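Local coordinates for protein alpha-L-rhamnosidase (Streptomyces avermitilis, PDB 3W5M) that hydrolyses terminal non-reducing alpha-L-rhamnose residues from alpha-L-rhamnosides such as naringin, rutin, hesperidin and gum arabic, at residues T673-F678 and L727-K732; W695-V700 and A765-L770; D735-P740 and F789-K794; A705-Y710 and A775-K780. All blocks are in the same frame, centred on the assembly; numbering follows the deposited sequence.

Contact 1 (T673-F678 and L727-K732); sequences TSDGAF and LRYLEK
The methyl of A677 sits over one face of the Y729 ring, its CB 3.7 Å from the ring centroid and only 13° off the normal, a clean CH-pi contact above the centre of the ring. D675 meets the same ring from another direction. Its OD2 lies at the edge, in the ring plane, 3.7 Å from Y729 CE1, with the carboxylate turned 89° to the ring. Y729 holds CG anti to its backbone N (chi1 169°), which carries the ring out from helix 713-732 to the turn. This turn, type I from T673 to G676, belongs to the loop between helices 658-671 and 698-710 of the (alpha/alpha)6-barrel catalytic domain. T673 OG1 braces the turn and the residue after it, donating to D675 OD1 at 2.5 Å and accepting from A677 N at 3.1 Å. With the Y729 ring cut back to an alanine, the A677 methyl is likely to lose the face it rests on, and a gap to open beside D675 OD2. Further out, a water donates to D675 OD2 (2.6 Å) and accepts from K732 NZ (2.9 Å), linking opposite charges 5.4 Å apart, OD2 to NZ. H733 stacks on Y729.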
loop_
_atom_site.group_PDB
_atom_site.type_symbol
_atom_site.label_atom_id
_atom_site.label_comp_id
_atom_site.label_asym_id
_atom_site.label_seq_id
_atom_site.Cartn_x
_atom_site.Cartn_y
_atom_site.Cartn_z
ATOM N N THR A 673 19.838 -1.363 -8.368
ATOM C CA THR A 673 21.206 -1.404 -7.839
ATOM C C THR A 673 22.164 -0.809 -8.851
ATOM O O THR A 673 21.804 -0.639 -10.028
ATOM C CB THR A 673 21.677 -2.818 -7.519
ATOM O OG1 THR A 673 21.918 -3.516 -8.758
ATOM C CG2 THR A 673 20.643 -3.535 -6.658
ATOM N N SER A 674 23.373 -0.493 -8.382
ATOM C CA SER A 674 24.382 0.164 -9.211
ATOM C C SER A 674 24.802 -0.725 -10.378
ATOM O O SER A 674 25.333 -0.221 -11.348
ATOM C CB SER A 674 25.602 0.543 -8.397
ATOM O OG SER A 674 26.226 -0.607 -7.829
ATOM N N ASP A 675 24.592 -2.032 -10.290
ATOM C CA ASP A 675 24.877 -2.885 -11.450
ATOM C C ASP A 675 23.627 -3.212 -12.283
ATOM O O ASP A 675 23.630 -4.105 -13.147
ATOM C CB ASP A 675 25.700 -4.116 -11.053
ATOM C CG ASP A 675 24.959 -5.054 -10.137
ATOM O OD1 ASP A 675 24.128 -4.587 -9.335
ATOM O OD2 ASP A 675 25.217 -6.275 -10.212
ATOM N N GLY A 676 22.559 -2.462 -12.030
ATOM C CA GLY A 676 21.363 -2.469 -12.899
ATOM C C GLY A 676 20.294 -3.481 -12.543
ATOM O O GLY A 676 19.352 -3.708 -13.316
ATOM N N ALA A 677 20.417 -4.119 -11.377
ATOM C CA ALA A 677 19.427 -5.106 -11.001
ATOM C C ALA A 677 18.214 -4.406 -10.340
ATOM O O ALA A 677 18.387 -3.658 -9.377
ATOM C CB ALA A 677 20.043 -6.143 -10.047
ATOM N N PHE A 678 17.013 -4.666 -10.855
ATOM C CA PHE A 678 15.793 -4.326 -10.091
ATOM C C PHE A 678 15.699 -5.210 -8.823
ATOM O O PHE A 678 16.003 -6.406 -8.867
ATOM C CB PHE A 678 14.567 -4.496 -10.983
ATOM C CG PHE A 678 14.426 -3.431 -12.060
ATOM C CD1 PHE A 678 14.392 -2.071 -11.717
ATOM C CD2 PHE A 678 14.297 -3.777 -13.414
ATOM C CE1 PHE A 678 14.250 -1.082 -12.695
ATOM C CE2 PHE A 678 14.123 -2.788 -14.387
ATOM C CZ PHE A 678 14.105 -1.436 -14.021
ATOM N N LEU A 727 18.565 -5.145 -18.714
ATOM C CA LEU A 727 18.899 -6.151 -19.748
ATOM C C LEU A 727 20.395 -6.420 -19.770
ATOM O O LEU A 727 20.840 -7.576 -19.992
ATOM C CB LEU A 727 18.404 -5.715 -21.141
ATOM C CG LEU A 727 16.891 -5.806 -21.397
ATOM C CD1 LEU A 727 16.505 -5.093 -22.682
ATOM C CD2 LEU A 727 16.356 -7.235 -21.379
ATOM N N ARG A 728 21.173 -5.359 -19.561
ATOM C CA ARG A 728 22.629 -5.445 -19.493
ATOM C C ARG A 728 23.056 -6.295 -18.293
ATOM O O ARG A 728 23.929 -7.179 -18.417
ATOM C CB ARG A 728 23.248 -4.057 -19.472
ATOM C CG ARG A 728 24.707 -4.010 -19.077
ATOM C CD ARG A 728 25.146 -2.570 -18.942
ATOM N NE ARG A 728 25.250 -1.917 -20.244
ATOM C CZ ARG A 728 25.413 -0.604 -20.405
ATOM N NH1 ARG A 728 25.479 0.187 -19.339
ATOM N NH2 ARG A 728 25.508 -0.081 -21.628
ATOM N N TYR A 729 22.411 -6.060 -17.148
ATOM C CA TYR A 729 22.577 -6.908 -15.974
ATOM C C TYR A 729 22.250 -8.365 -16.283
ATOM O O TYR A 729 22.998 -9.265 -15.891
ATOM C CB TYR A 729 21.692 -6.417 -14.794
ATOM C CG TYR A 729 21.626 -7.421 -13.656
ATOM C CD1 TYR A 729 22.578 -7.409 -12.631
ATOM C CD2 TYR A 729 20.624 -8.403 -13.623
ATOM C CE1 TYR A 729 22.535 -8.354 -11.607
ATOM C CE2 TYR A 729 20.552 -9.315 -12.585
ATOM C CZ TYR A 729 21.516 -9.297 -11.601
ATOM O OH TYR A 729 21.431 -10.226 -10.607
ATOM N N LEU A 730 21.149 -8.609 -16.979
ATOM C CA LEU A 730 20.694 -9.970 -17.214
ATOM C C LEU A 730 21.625 -10.710 -18.180
ATOM O O LEU A 730 21.850 -11.910 -18.038
ATOM C CB LEU A 730 19.277 -9.973 -17.770
ATOM C CG LEU A 730 18.152 -9.624 -16.771
ATOM C CD1 LEU A 730 16.850 -9.493 -17.538
ATOM C CD2 LEU A 730 18.017 -10.641 -15.631
ATOM N N GLU A 731 22.138 -9.998 -19.174
ATOM C CA GLU A 731 23.095 -10.602 -20.117
ATOM C C GLU A 731 24.403 -10.965 -19.422
ATOM O O GLU A 731 24.970 -12.028 -19.674
ATOM C CB GLU A 731 23.356 -9.668 -21.299
ATOM C CG GLU A 731 24.416 -10.179 -22.261
ATOM C CD GLU A 731 24.224 -9.678 -23.686
ATOM O OE1 GLU A 731 23.876 -8.488 -23.870
ATOM O OE2 GLU A 731 24.429 -10.483 -24.630
ATOM N N LYS A 732 24.875 -10.093 -18.535
ATOM C CA LYS A 732 26.079 -10.374 -17.755
ATOM C C LYS A 732 25.897 -11.609 -16.854
ATOM O O LYS A 732 26.805 -12.431 -16.720
ATOM C CB LYS A 732 26.467 -9.152 -16.929
ATOM C CG LYS A 732 27.827 -9.269 -16.267
ATOM C CD LYS A 732 28.091 -8.087 -15.347
ATOM C CE LYS A 732 29.438 -8.234 -14.653
ATOM N NZ LYS A 732 29.449 -7.439 -13.396
HETATM O O HOH W 1 26.935 -7.085 -12.014
#

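Contact 2 (W695-V700 and A765-L770); sequences WGDAGV and AHSADL
V700 and S767 mark the closest approach of the two backbones, their CA atoms 6.3 Å apart. On one side the chain makes a type I turn from W695 to A698 and runs on into helix 698-710; on the other, A765-L770 is a stretch of helix 756-777. The CB atoms of D697, V700, S767 and L770 all point toward the opposing segment, and all four residues are buried. The polar link comes from S767, whose OG donates to D697 OD1 at 2.6 Å. It arrives on the anti side of the carboxylate, 27° out of its plane. Beside it V700 straddles two helix positions: CG2 rests 3.6 Å from S767 OG, while CG1, anti to the backbone N (chi1 -163°), reaches L770 CB at 3.7 Å and L770 CD1 at 4.0 Å. The D697 carboxylate has two further partners, since OD1 also accepts from W726 NE1 on helix 713-732 and OD2 from the backbone N of G694. Were D697 replaced by an alanine, the S767 hydroxyl and the W726 indole N-H would probably be left without this acceptor in a buried spot, and the turn would lose its tie to G694. The turn begins at W695, which binds L-rhamnose, though W695 itself does not touch A765-L770. V700 and S767 also pack on W726, so three successive helices meet here: this is helix-to-helix packing within the (alpha/alpha)6 barrel, with a buried Ser-Asp hydrogen bond at its centre.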
loop_
_atom_site.group_PDB
_atom_site.type_symbol
_atom_site.label_atom_id
_atom_site.label_comp_id
_atom_site.label_asym_id
_atom_site.label_seq_id
_atom_site.Cartn_x
_atom_site.Cartn_y
_atom_site.Cartn_z
ATOM N N TRP A 695 10.187 -11.037 -10.988
ATOM C CA TRP A 695 10.083 -10.084 -9.883
ATOM C C TRP A 695 10.665 -8.760 -10.417
ATOM O O TRP A 695 9.914 -7.877 -10.817
ATOM C CB TRP A 695 10.768 -10.629 -8.590
ATOM C CG TRP A 695 9.766 -11.355 -7.691
ATOM C CD1 TRP A 695 9.268 -10.910 -6.478
ATOM C CD2 TRP A 695 9.077 -12.576 -7.974
ATOM N NE1 TRP A 695 8.359 -11.797 -5.986
ATOM C CE2 TRP A 695 8.205 -12.826 -6.885
ATOM C CE3 TRP A 695 9.145 -13.523 -9.021
ATOM C CZ2 TRP A 695 7.389 -13.957 -6.826
ATOM C CZ3 TRP A 695 8.331 -14.649 -8.959
ATOM C CH2 TRP A 695 7.463 -14.856 -7.875
ATOM N N GLY A 696 11.988 -8.674 -10.522
ATOM C CA GLY A 696 12.669 -7.502 -11.053
ATOM C C GLY A 696 12.113 -7.061 -12.391
ATOM O O GLY A 696 12.160 -5.855 -12.720
ATOM N N ASP A 697 11.543 -8.004 -13.157
ATOM C CA ASP A 697 10.938 -7.677 -14.451
ATOM C C ASP A 697 9.736 -6.729 -14.421
ATOM O O ASP A 697 9.327 -6.227 -15.468
ATOM C CB ASP A 697 10.613 -8.952 -15.217
ATOM C CG ASP A 697 11.868 -9.729 -15.521
ATOM O OD1 ASP A 697 12.618 -9.304 -16.438
ATOM O OD2 ASP A 697 12.125 -10.711 -14.784
ATOM N N ALA A 698 9.198 -6.462 -13.227
ATOM C CA ALA A 698 8.177 -5.450 -13.072
ATOM C C ALA A 698 8.619 -4.113 -13.641
ATOM O O ALA A 698 7.787 -3.342 -14.122
ATOM C CB ALA A 698 7.784 -5.297 -11.605
ATOM N N GLY A 699 9.914 -3.834 -13.566
ATOM C CA GLY A 699 10.514 -2.614 -14.150
ATOM C C GLY A 699 10.288 -2.437 -15.652
ATOM O O GLY A 699 10.380 -1.322 -16.165
ATOM N N VAL A 700 10.029 -3.549 -16.355
ATOM C CA VAL A 700 9.691 -3.569 -17.777
ATOM C C VAL A 700 8.180 -3.759 -18.018
ATOM O O VAL A 700 7.552 -3.035 -18.818
ATOM C CB VAL A 700 10.445 -4.728 -18.503
ATOM C CG1 VAL A 700 10.425 -4.486 -20.015
ATOM C CG2 VAL A 700 11.852 -4.884 -17.954
ATOM N N ALA A 765 14.109 -13.130 -22.152
ATOM C CA ALA A 765 13.622 -12.929 -23.517
ATOM C C ALA A 765 12.461 -11.958 -23.569
ATOM O O ALA A 765 12.456 -11.059 -24.412
ATOM C CB ALA A 765 13.190 -14.256 -24.135
ATOM N N HIS A 766 11.478 -12.153 -22.687
ATOM C CA HIS A 766 10.274 -11.324 -22.686
ATOM C C HIS A 766 10.619 -9.852 -22.410
ATOM O O HIS A 766 10.029 -8.939 -23.029
ATOM C CB HIS A 766 9.273 -11.814 -21.635
ATOM C CG HIS A 766 7.938 -11.129 -21.693
ATOM N ND1 HIS A 766 7.137 -11.140 -22.814
ATOM C CD2 HIS A 766 7.258 -10.428 -20.752
ATOM C CE1 HIS A 766 6.019 -10.481 -22.565
ATOM N NE2 HIS A 766 6.069 -10.033 -21.322
ATOM N N SER A 767 11.533 -9.635 -21.463
ATOM C CA SER A 767 12.026 -8.284 -21.198
ATOM C C SER A 767 12.720 -7.659 -22.424
ATOM O O SER A 767 12.517 -6.480 -22.710
ATOM C CB SER A 767 12.932 -8.247 -19.976
ATOM O OG SER A 767 12.132 -8.348 -18.826
ATOM N N ALA A 768 13.517 -8.445 -23.150
ATOM C CA ALA A 768 14.125 -7.962 -24.393
ATOM C C ALA A 768 13.070 -7.599 -25.447
ATOM O O ALA A 768 13.212 -6.597 -26.161
ATOM C CB ALA A 768 15.103 -9.004 -24.955
ATOM N N ASP A 769 12.029 -8.425 -25.538
ATOM C CA ASP A 769 10.903 -8.251 -26.462
ATOM C C ASP A 769 10.195 -6.940 -26.128
ATOM O O ASP A 769 9.945 -6.101 -27.003
ATOM C CB ASP A 769 9.938 -9.429 -26.300
ATOM C CG ASP A 769 8.735 -9.378 -27.234
ATOM O OD1 ASP A 769 8.545 -8.421 -28.019
ATOM O OD2 ASP A 769 7.942 -10.336 -27.191
ATOM N N LEU A 770 9.865 -6.764 -24.851
ATOM C CA LEU A 770 9.169 -5.550 -24.471
ATOM C C LEU A 770 10.016 -4.315 -24.692
ATOM O O LEU A 770 9.490 -3.268 -25.115
ATOM C CB LEU A 770 8.689 -5.621 -23.023
ATOM C CG LEU A 770 7.560 -6.593 -22.714
ATOM C CD1 LEU A 770 7.122 -6.374 -21.259
ATOM C CD2 LEU A 770 6.388 -6.507 -23.687
#

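Contact 3 (D735-P740 and F789-K794); sequences DGLLRP and FTRIRK
One methyl of L737, CD1, does nearly all the touching. It lies against the backbone of helix 783-800, 3.6 Å from R791 C and 3.7 Å from I792 N, and the side chains on either side of that peptide meet it as well: R791 CB at 3.7 Å and I792 CG1 at 4.1 Å. R791 then bends at its third torsion (chi3 -73°), which brings NH1 back to 3.8 Å from L737 CD1, an oblique approach to the guanidinium. L737 reaches the helix with CG anti to its own carbonyl carbon (chi1 -56°) and the chain extended beyond. What presents it is a type I' turn from D735 to L738, with G736 and L737 both at positive phi. The turn is closed by two backbone bonds of 3.0 Å, D735 N to L738 O and L738 N to D735 O, the reciprocal pairing seen in two-residue beta hairpins, though no regular strand flanks it here. It belongs to the loop joining helix 713-732 to helix 756-777 in the (alpha/alpha)6 barrel, so a connection between two helices is laid against the helix that comes next in the chain. Outside this first shell, R791 is steadied by a salt bridge from NE to D787 OD2, one turn earlier on its helix, and E731 packs on both L737 and R791. L738 sends its side chain to A795, A799 and Y800, while I792 packs on F764 and A765 of helix 756-777. Past the turn, R739 ties the loop down: its backbone N bonds T761 OG1, NH1 bonds H733 O and NH2 bonds G691 O.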
loop_
_atom_site.group_PDB
_atom_site.type_symbol
_atom_site.label_atom_id
_atom_site.label_comp_id
_atom_site.label_asym_id
_atom_site.label_seq_id
_atom_site.Cartn_x
_atom_site.Cartn_y
_atom_site.Cartn_z
ATOM N N ASP A 735 24.656 -17.453 -19.280
ATOM C CA ASP A 735 25.694 -18.203 -19.996
ATOM C C ASP A 735 25.089 -18.631 -21.336
ATOM O O ASP A 735 24.153 -19.421 -21.365
ATOM C CB ASP A 735 26.149 -19.395 -19.125
ATOM C CG ASP A 735 27.240 -20.269 -19.799
ATOM O OD1 ASP A 735 27.577 -20.067 -20.984
ATOM O OD2 ASP A 735 27.754 -21.179 -19.123
ATOM N N GLY A 736 25.606 -18.071 -22.434
ATOM C CA GLY A 736 25.003 -18.223 -23.770
ATOM C C GLY A 736 23.529 -17.891 -23.745
ATOM O O GLY A 736 22.720 -18.559 -24.385
ATOM N N LEU A 737 23.194 -16.884 -22.926
ATOM C CA LEU A 737 21.846 -16.335 -22.760
ATOM C C LEU A 737 20.900 -17.174 -21.906
ATOM O O LEU A 737 19.729 -16.823 -21.750
ATOM C CB LEU A 737 21.223 -15.972 -24.116
ATOM C CG LEU A 737 22.073 -15.003 -24.946
ATOM C CD1 LEU A 737 21.492 -14.922 -26.346
ATOM C CD2 LEU A 737 22.176 -13.618 -24.302
ATOM N N LEU A 738 21.401 -18.279 -21.348
ATOM C CA LEU A 738 20.581 -19.103 -20.476
ATOM C C LEU A 738 20.769 -18.576 -19.074
ATOM O O LEU A 738 21.893 -18.314 -18.653
ATOM C CB LEU A 738 20.981 -20.590 -20.560
ATOM C CG LEU A 738 20.956 -21.219 -21.963
ATOM C CD1 LEU A 738 21.304 -22.705 -21.854
ATOM C CD2 LEU A 738 19.617 -21.006 -22.683
ATOM N N ARG A 739 19.664 -18.401 -18.352
ATOM C CA ARG A 739 19.754 -17.856 -17.002
ATOM C C ARG A 739 19.835 -18.967 -15.949
ATOM O O ARG A 739 19.275 -20.052 -16.158
ATOM C CB ARG A 739 18.559 -16.920 -16.747
ATOM C CG ARG A 739 18.661 -15.639 -17.577
ATOM C CD ARG A 739 19.312 -14.525 -16.768
ATOM N NE ARG A 739 18.467 -14.146 -15.622
ATOM C CZ ARG A 739 18.938 -13.680 -14.461
ATOM N NH1 ARG A 739 20.235 -13.544 -14.269
ATOM N NH2 ARG A 739 18.091 -13.352 -13.481
ATOM N N PRO A 740 20.493 -18.681 -14.802
ATOM C CA PRO A 740 20.594 -19.636 -13.684
ATOM C C PRO A 740 19.229 -20.088 -13.155
ATOM O O PRO A 740 18.248 -19.352 -13.276
ATOM C CB PRO A 740 21.331 -18.837 -12.598
ATOM C CG PRO A 740 22.023 -17.729 -13.294
ATOM C CD PRO A 740 21.207 -17.416 -14.520
ATOM N N PHE A 789 16.401 -10.180 -28.368
ATOM C CA PHE A 789 15.234 -11.059 -28.250
ATOM C C PHE A 789 15.353 -12.295 -29.133
ATOM O O PHE A 789 15.183 -13.417 -28.641
ATOM C CB PHE A 789 13.925 -10.322 -28.568
ATOM C CG PHE A 789 12.708 -11.210 -28.577
ATOM C CD1 PHE A 789 12.419 -12.040 -27.496
ATOM C CD2 PHE A 789 11.842 -11.208 -29.661
ATOM C CE1 PHE A 789 11.290 -12.845 -27.497
ATOM C CE2 PHE A 789 10.706 -12.012 -29.673
ATOM C CZ PHE A 789 10.432 -12.845 -28.590
ATOM N N THR A 790 15.650 -12.075 -30.418
ATOM C CA THR A 790 15.903 -13.174 -31.393
ATOM C C THR A 790 16.928 -14.193 -30.854
ATOM O O THR A 790 16.717 -15.407 -30.933
ATOM C CB THR A 790 16.445 -12.606 -32.721
ATOM O OG1 THR A 790 15.517 -11.645 -33.231
ATOM C CG2 THR A 790 16.624 -13.722 -33.763
ATOM N N ARG A 791 18.033 -13.686 -30.312
ATOM C CA ARG A 791 19.110 -14.561 -29.824
ATOM C C ARG A 791 18.741 -15.345 -28.572
ATOM O O ARG A 791 19.090 -16.519 -28.456
ATOM C CB ARG A 791 20.409 -13.802 -29.657
ATOM C CG ARG A 791 20.999 -13.393 -30.989
ATOM C CD ARG A 791 22.370 -12.777 -30.825
ATOM N NE ARG A 791 22.295 -11.437 -30.264
ATOM C CZ ARG A 791 22.677 -11.115 -29.032
ATOM N NH1 ARG A 791 23.153 -12.041 -28.206
ATOM N NH2 ARG A 791 22.575 -9.861 -28.621
ATOM N N ILE A 792 17.990 -14.724 -27.657
ATOM C CA ILE A 792 17.508 -15.434 -26.486
ATOM C C ILE A 792 16.463 -16.471 -26.821
ATOM O O ILE A 792 16.490 -17.580 -26.266
ATOM C CB ILE A 792 16.916 -14.496 -25.416
ATOM C CG1 ILE A 792 17.939 -13.443 -25.020
ATOM C CG2 ILE A 792 16.564 -15.315 -24.165
ATOM C CD1 ILE A 792 17.327 -12.303 -24.207
ATOM N N ARG A 793 15.518 -16.112 -27.696
ATOM C CA ARG A 793 14.500 -17.064 -28.114
ATOM C C ARG A 793 15.154 -18.312 -28.734
ATOM O O ARG A 793 14.679 -19.413 -28.505
ATOM C CB ARG A 793 13.499 -16.453 -29.093
ATOM C CG ARG A 793 12.444 -17.436 -29.560
ATOM C CD ARG A 793 11.215 -16.784 -30.143
ATOM N NE ARG A 793 11.536 -15.800 -31.164
ATOM C CZ ARG A 793 10.661 -14.926 -31.657
ATOM N NH1 ARG A 793 9.390 -14.906 -31.214
ATOM N NH2 ARG A 793 11.059 -14.064 -32.592
ATOM N N LYS A 794 16.211 -18.122 -29.512
ATOM C CA LYS A 794 16.874 -19.273 -30.155
ATOM C C LYS A 794 17.570 -20.157 -29.118
ATOM O O LYS A 794 17.410 -21.375 -29.123
ATOM C CB LYS A 794 17.879 -18.864 -31.220
ATOM C CG LYS A 794 18.063 -19.991 -32.222
ATOM C CD LYS A 794 19.494 -20.178 -32.691
ATOM C CE LYS A 794 19.568 -21.373 -33.646
ATOM N NZ LYS A 794 20.909 -21.541 -34.279
#

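Contact 4 (A705-Y710 and A775-K780); sequences ALYQAY and ATELGK
Helices 698-710 and 756-777 of the (alpha/alpha)6 barrel are joined near their C-terminal ends by Y707 and E777, the latter standing where the second helix closes in a Schellman motif. In that motif G779 takes positive phi, K780 N reaches back to A775 O at 2.7 Å and G779 N to T776 O at 3.1 Å. The backbones stay well apart, with the CA atoms of Y707 and E777 separated by 9.7 Å, so the side chains do the bridging. Y707 stretches out with CG anti to its backbone N. E777 folds at its second torsion (chi2 -61°), which lays its CG 3.6 Å from Y707 CE2 and brings the carboxylate round to the phenol. There Y707 OH donates to E777 OE1 at 2.5 Å. The oxygen lies near the plane of the ring, at its edge, and is approached on the anti side of the carboxylate, 24° out of the carboxylate plane; the two planes themselves stand 48° apart. Around the pair, Y707 packs on W704, on R713 and L716 of helix 713-732, and on A938. R713 also holds the end of helix 756-777, giving a bond from NH2 to the carbonyl of E777. Because Y707 is buried, the bond to a carboxylate oxygen, probably ionised, gives its hydroxyl a strong acceptor, and so short a donor-acceptor distance is consistent with a phenol somewhat polarised by the carboxylate, which would also limit how freely E777 can turn.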
loop_
_atom_site.group_PDB
_atom_site.type_symbol
_atom_site.label_atom_id
_atom_site.label_comp_id
_atom_site.label_asym_id
_atom_site.label_seq_id
_atom_site.Cartn_x
_atom_site.Cartn_y
_atom_site.Cartn_z
ATOM N N ALA A 705 2.391 -2.355 -19.223
ATOM C CA ALA A 705 0.985 -2.475 -18.871
ATOM C C ALA A 705 0.296 -1.089 -18.804
ATOM O O ALA A 705 -0.820 -0.939 -19.298
ATOM C CB ALA A 705 0.827 -3.272 -17.564
ATOM N N LEU A 706 0.967 -0.083 -18.243
ATOM C CA LEU A 706 0.394 1.285 -18.189
ATOM C C LEU A 706 0.287 1.858 -19.594
ATOM O O LEU A 706 -0.695 2.465 -19.951
ATOM C CB LEU A 706 1.209 2.224 -17.310
ATOM C CG LEU A 706 1.360 1.927 -15.807
ATOM C CD1 LEU A 706 2.281 2.896 -15.076
ATOM C CD2 LEU A 706 -0.011 1.904 -15.101
ATOM N N TYR A 707 1.281 1.593 -20.418
ATOM C CA TYR A 707 1.199 2.056 -21.791
ATOM C C TYR A 707 0.009 1.444 -22.562
ATOM O O TYR A 707 -0.745 2.165 -23.240
ATOM C CB TYR A 707 2.526 1.839 -22.511
ATOM C CG TYR A 707 2.448 2.314 -23.926
ATOM C CD1 TYR A 707 2.364 3.692 -24.198
ATOM C CD2 TYR A 707 2.426 1.420 -24.992
ATOM C CE1 TYR A 707 2.284 4.158 -25.499
ATOM C CE2 TYR A 707 2.355 1.883 -26.304
ATOM C CZ TYR A 707 2.279 3.253 -26.535
ATOM O OH TYR A 707 2.194 3.763 -27.819
ATOM N N GLN A 708 -0.173 0.131 -22.462
ATOM C CA GLN A 708 -1.326 -0.536 -23.050
ATOM C C GLN A 708 -2.681 0.026 -22.564
ATOM O O GLN A 708 -3.596 0.268 -23.370
ATOM C CB GLN A 708 -1.246 -2.044 -22.797
ATOM C CG GLN A 708 -0.150 -2.676 -23.631
ATOM C CD GLN A 708 -0.466 -2.558 -25.114
ATOM O OE1 GLN A 708 -1.541 -2.972 -25.562
ATOM N NE2 GLN A 708 0.441 -1.958 -25.870
ATOM N N ALA A 709 -2.807 0.254 -21.255
ATOM C CA ALA A 709 -4.086 0.719 -20.708
ATOM C C ALA A 709 -4.355 2.185 -20.968
ATOM O O ALA A 709 -5.517 2.577 -21.223
ATOM C CB ALA A 709 -4.179 0.433 -19.203
ATOM N N TYR A 710 -3.309 2.998 -20.897
ATOM C CA TYR A 710 -3.499 4.459 -20.881
ATOM C C TYR A 710 -2.893 5.143 -22.107
ATOM O O TYR A 710 -3.232 6.285 -22.405
ATOM C CB TYR A 710 -2.982 5.111 -19.585
ATOM C CG TYR A 710 -3.625 4.504 -18.370
ATOM C CD1 TYR A 710 -4.979 4.718 -18.099
ATOM C CD2 TYR A 710 -2.886 3.707 -17.493
ATOM C CE1 TYR A 710 -5.582 4.141 -16.984
ATOM C CE2 TYR A 710 -3.479 3.124 -16.382
ATOM C CZ TYR A 710 -4.826 3.347 -16.122
ATOM O OH TYR A 710 -5.419 2.730 -15.010
ATOM N N ALA A 775 11.028 0.823 -27.529
ATOM C CA ALA A 775 11.902 1.606 -28.407
ATOM C C ALA A 775 11.102 2.015 -29.629
ATOM O O ALA A 775 11.168 3.179 -30.073
ATOM C CB ALA A 775 13.134 0.790 -28.809
ATOM N N THR A 776 10.344 1.056 -30.159
ATOM C CA THR A 776 9.506 1.245 -31.342
ATOM C C THR A 776 8.428 2.319 -31.101
ATOM O O THR A 776 8.309 3.257 -31.881
ATOM C CB THR A 776 8.890 -0.097 -31.806
ATOM O OG1 THR A 776 9.951 -0.983 -32.193
ATOM C CG2 THR A 776 7.955 0.074 -32.980
ATOM N N GLU A 777 7.666 2.197 -30.020
ATOM C CA GLU A 777 6.664 3.225 -29.710
ATOM C C GLU A 777 7.248 4.619 -29.545
ATOM O O GLU A 777 6.599 5.609 -29.877
ATOM C CB GLU A 777 5.845 2.841 -28.476
ATOM C CG GLU A 777 5.053 1.539 -28.650
ATOM C CD GLU A 777 4.018 1.587 -29.774
ATOM O OE1 GLU A 777 3.180 2.511 -29.797
ATOM O OE2 GLU A 777 4.029 0.695 -30.644
ATOM N N LEU A 778 8.464 4.705 -29.030
ATOM C CA LEU A 778 9.114 5.999 -28.796
ATOM C C LEU A 778 9.882 6.524 -30.014
ATOM O O LEU A 778 10.542 7.552 -29.907
ATOM C CB LEU A 778 10.076 5.909 -27.613
ATOM C CG LEU A 778 9.446 5.622 -26.243
ATOM C CD1 LEU A 778 10.528 5.331 -25.214
ATOM C CD2 LEU A 778 8.626 6.816 -25.816
ATOM N N GLY A 779 9.815 5.809 -31.144
ATOM C CA GLY A 779 10.569 6.174 -32.359
ATOM C C GLY A 779 12.072 6.087 -32.176
ATOM O O GLY A 779 12.819 6.782 -32.842
ATOM N N LYS A 780 12.522 5.236 -31.261
ATOM C CA LYS A 780 13.942 5.015 -31.041
ATOM C C LYS A 780 14.386 3.808 -31.871
ATOM O O LYS A 780 13.556 3.132 -32.479
ATOM C CB LYS A 780 14.229 4.781 -29.557
ATOM C CG LYS A 780 14.114 6.025 -28.689
ATOM C CD LYS A 780 14.519 5.715 -27.258
ATOM C CE LYS A 780 14.578 6.981 -26.413
ATOM N NZ LYS A 780 15.935 7.599 -26.373
#

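All four contacts lie in the (alpha/alpha)6-barrel domain, on the same side of the chain's centre, and join neighbouring helices and loops between residues 673 and 794. Contacts 2 and 4 share helices 698-710 and 756-777, with centres about 14 Å apart, and so join that pair at two places. Contact 1 uses the intervening helix 713-732 and touches contact 2 (centres about 12 Å apart) through F678 and L727. Contact 3, its centre about 14 Å from that of contact 2, continues to helix 783-800. Along the chain contact 1 closes before contact 3 opens, while every other pair alternates; the contacts thus link helices close in sequence within one domain, with rhamnose-binding W695 at an end of contact 2.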